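Long-range contact in endolysin B (Mycobacterium phage D29, PDB 3HC7), which hydrolyses the ester linkage between mycolic acids and the arabinogalactan-peptidoglycan of the host cell wall, completing lysis after the holin has permeabilized the membrane: residues Q37-Y42 and V57-L62. Residues are numbered along the deposited sequence; the frame is centred on the assembly and turned at random.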
ATOM      1  N   GLN A  37     -10.379   0.536 -13.723  1.00 66.22           N
ATOM      2  CA  GLN A  37     -11.318   0.144 -12.677  1.00 62.13           C
ATOM      3  C   GLN A  37     -10.843   0.582 -11.294  1.00 66.94           C
ATOM      4  O   GLN A  37     -10.117  -0.149 -10.619  1.00 61.56           O
ATOM      5  CB  GLN A  37     -11.526  -1.368 -12.675  1.00 65.02           C
ATOM      6  CG  GLN A  37     -12.493  -1.838 -11.602  1.00 64.58           C
ATOM      7  CD  GLN A  37     -13.848  -1.169 -11.739  1.00 69.24           C
ATOM      8  OE1 GLN A  37     -14.542  -1.357 -12.738  1.00 60.54           O
ATOM      9  NE2 GLN A  37     -14.225  -0.377 -10.740  1.00 69.42           N
ATOM     10  N   PRO A  38     -11.256   1.780 -10.862  1.00 70.12           N
ATOM     11  CA  PRO A  38     -10.918   2.266  -9.522  1.00 66.93           C
ATOM     12  C   PRO A  38     -11.562   1.369  -8.479  1.00 59.11           C
ATOM     13  O   PRO A  38     -12.684   0.910  -8.690  1.00 63.19           O
ATOM     14  CB  PRO A  38     -11.563   3.656  -9.477  1.00 61.45           C
ATOM     15  CG  PRO A  38     -11.817   4.021 -10.881  1.00 71.12           C
ATOM     16  CD  PRO A  38     -12.073   2.745 -11.609  1.00 71.53           C
ATOM     17  N   ILE A  39     -10.865   1.115  -7.376  1.00 48.20           N
ATOM     18  CA  ILE A  39     -11.398   0.239  -6.338  1.00 47.49           C
ATOM     19  C   ILE A  39     -12.176   1.010  -5.266  1.00 50.07           C
ATOM     20  O   ILE A  39     -11.607   1.819  -4.532  1.00 46.55           O
ATOM     21  CB  ILE A  39     -10.270  -0.593  -5.674  1.00 53.76           C
ATOM     22  CG1 ILE A  39      -9.553  -1.460  -6.719  1.00 48.61           C
ATOM     23  CG2 ILE A  39     -10.824  -1.446  -4.543  1.00 46.99           C
ATOM     24  CD1 ILE A  39     -10.463  -2.362  -7.497  1.00 51.17           C
ATOM     25  N   GLY A  40     -13.478   0.750  -5.175  1.00 52.01           N
ATOM     26  CA  GLY A  40     -14.320   1.374  -4.164  1.00 48.49           C
ATOM     27  C   GLY A  40     -14.677   0.423  -3.032  1.00 56.51           C
ATOM     28  O   GLY A  40     -13.985  -0.575  -2.808  1.00 56.26           O
ATOM     29  N   ASN A  41     -15.764   0.720  -2.322  1.00 53.42           N
ATOM     30  CA  ASN A  41     -16.132  -0.050  -1.136  1.00 51.33           C
ATOM     31  C   ASN A  41     -14.956  -0.130  -0.180  1.00 54.51           C
ATOM     32  O   ASN A  41     -14.708  -1.166   0.434  1.00 52.64           O
ATOM     33  CB  ASN A  41     -16.556  -1.466  -1.519  1.00 45.60           C
ATOM     34  CG  ASN A  41     -17.809  -1.485  -2.360  1.00 54.52           C
ATOM     35  OD1 ASN A  41     -17.934  -2.287  -3.285  1.00 50.81           O
ATOM     36  ND2 ASN A  41     -18.748  -0.597  -2.045  1.00 49.77           N
ATOM     37  N   TYR A  42     -14.237   0.977  -0.061  1.00 54.74           N
ATOM     38  CA  TYR A  42     -12.944   0.992   0.595  1.00 45.10           C
ATOM     39  C   TYR A  42     -12.810   2.326   1.318  1.00 46.46           C
ATOM     40  O   TYR A  42     -12.650   3.364   0.685  1.00 47.29           O
ATOM     41  CB  TYR A  42     -11.862   0.808  -0.472  1.00 42.68           C
ATOM     42  CG  TYR A  42     -10.480   1.255  -0.085  1.00 45.24           C
ATOM     43  CD1 TYR A  42      -9.824   0.696   1.003  1.00 42.07           C
ATOM     44  CD2 TYR A  42      -9.815   2.223  -0.825  1.00 47.61           C
ATOM     45  CE1 TYR A  42      -8.549   1.101   1.355  1.00 39.17           C
ATOM     46  CE2 TYR A  42      -8.540   2.632  -0.485  1.00 45.33           C
ATOM     47  CZ  TYR A  42      -7.912   2.069   0.607  1.00 40.58           C
ATOM     48  OH  TYR A  42      -6.638   2.467   0.954  1.00 36.39           O
ATOM     49  N   VAL A  57      -9.013  -4.948  -0.033  1.00 38.01           N
ATOM     50  CA  VAL A  57      -8.532  -6.220  -0.558  1.00 34.65           C
ATOM     51  C   VAL A  57      -9.683  -7.020  -1.156  1.00 39.05           C
ATOM     52  O   VAL A  57      -9.580  -7.530  -2.264  1.00 40.96           O
ATOM     53  CB  VAL A  57      -7.794  -7.058   0.519  1.00 28.78           C
ATOM     54  CG1 VAL A  57      -7.693  -8.548   0.105  1.00 27.28           C
ATOM     55  CG2 VAL A  57      -6.408  -6.491   0.769  1.00 20.89           C
ATOM     56  N   ALA A  58     -10.778  -7.135  -0.417  1.00 41.43           N
ATOM     57  CA  ALA A  58     -11.926  -7.889  -0.904  1.00 37.82           C
ATOM     58  C   ALA A  58     -12.432  -7.304  -2.219  1.00 41.00           C
ATOM     59  O   ALA A  58     -12.743  -8.040  -3.153  1.00 40.60           O
ATOM     60  CB  ALA A  58     -13.027  -7.917   0.132  1.00 34.05           C
ATOM     61  N   GLU A  59     -12.500  -5.981  -2.305  1.00 34.83           N
ATOM     62  CA  GLU A  59     -12.998  -5.356  -3.526  1.00 44.43           C
ATOM     63  C   GLU A  59     -12.036  -5.517  -4.704  1.00 45.76           C
ATOM     64  O   GLU A  59     -12.466  -5.700  -5.843  1.00 46.17           O
ATOM     65  CB  GLU A  59     -13.318  -3.883  -3.309  1.00 46.86           C
ATOM     66  CG  GLU A  59     -13.858  -3.195  -4.567  1.00 51.84           C
ATOM     67  CD  GLU A  59     -15.272  -3.632  -4.929  1.00 60.39           C
ATOM     68  OE1 GLU A  59     -15.962  -4.223  -4.072  1.00 60.80           O
ATOM     69  OE2 GLU A  59     -15.699  -3.376  -6.075  1.00 66.19           O
ATOM     70  N   LEU A  60     -10.737  -5.453  -4.436  1.00 38.82           N
ATOM     71  CA  LEU A  60      -9.757  -5.591  -5.505  1.00 41.75           C
ATOM     72  C   LEU A  60      -9.772  -7.009  -6.084  1.00 43.83           C
ATOM     73  O   LEU A  60      -9.634  -7.207  -7.294  1.00 45.28           O
ATOM     74  CB  LEU A  60      -8.354  -5.225  -5.012  1.00 34.98           C
ATOM     75  CG  LEU A  60      -7.273  -5.447  -6.074  1.00 40.46           C
ATOM     76  CD1 LEU A  60      -7.623  -4.695  -7.350  1.00 39.12           C
ATOM     77  CD2 LEU A  60      -5.904  -5.047  -5.561  1.00 41.44           C
ATOM     78  N   ILE A  61      -9.951  -7.996  -5.216  1.00 40.58           N
ATOM     79  CA  ILE A  61     -10.005  -9.381  -5.658  1.00 38.39           C
ATOM     80  C   ILE A  61     -11.248  -9.585  -6.522  1.00 45.84           C
ATOM     81  O   ILE A  61     -11.171 -10.134  -7.623  1.00 43.96           O
ATOM     82  CB  ILE A  61     -10.046 -10.341  -4.463  1.00 33.08           C
ATOM     83  CG1 ILE A  61      -8.686 -10.375  -3.760  1.00 31.33           C
ATOM     84  CG2 ILE A  61     -10.439 -11.743  -4.923  1.00 33.22           C
ATOM     85  CD1 ILE A  61      -8.739 -10.995  -2.369  1.00 31.06           C
ATOM     86  N   LEU A  62     -12.386  -9.124  -6.009  1.00 41.82           N
ATOM     87  CA  LEU A  62     -13.665  -9.214  -6.705  1.00 48.25           C
ATOM     88  C   LEU A  62     -13.574  -8.633  -8.117  1.00 53.98           C
ATOM     89  O   LEU A  62     -13.930  -9.292  -9.092  1.00 58.20           O
ATOM     90  CB  LEU A  62     -14.746  -8.484  -5.896  1.00 53.06           C
ATOM     91  CG  LEU A  62     -16.230  -8.694  -6.224  1.00 65.41           C
ATOM     92  CD1 LEU A  62     -17.118  -7.824  -5.348  1.00 64.24           C
ATOM     93  CD2 LEU A  62     -16.523  -8.413  -7.680  1.00 78.13           C
TER
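The carbonyl oxygen of Gly40 is met from the helix by the aliphatic part of Glu59, whose CG lies 3.2 Å and CB 3.4 Å from it; these are carbon contacts, not bonds. CG also lies 3.5 Å from CG2 of Ile39, the two side chains sliding past each other in opposite directions. Glu59 runs with CG anti to its backbone N and then bends at chi2 (71°), which turns the carboxylate toward Asn41. A long acid side chain thus gives its CB and CG to Ile39 and Gly40 and its carboxylate to the exposed Asn41. The amide end of Asn41 is uncertain, but a hydrogen bond to Glu59 is possible. Asparagine suits this place because its backbone is in the left-handed region, which it tolerates better than most residues with a side chain, and because it is exposed.

Ile39 divides its branches: CG2 faces Glu59, while CD1 meets CD1 of Leu60 at 3.7 Å, the two side chains crossing at about a right angle. Branched aliphatic residues suit this buried layer. Nearby, Gln37 NE2 donates to the Pro38 O at 2.9 Å (N-H...O angle 150°), curling the side chain back on its own strand, beside Gln63 and Lys67 of helix 50-70.

The contact lays helix 50-70 against the chain that continues from strand 35-38, the outermost strand of the parallel sheet in this chain, in an alpha/beta-hydrolase-type domain of the cutinase family. Strand 5-9 lies next to it, with Val9 touching Ile39 and Phe7 touching Leu60, while Val91 of helix 83-96 packs on Leu60 as well.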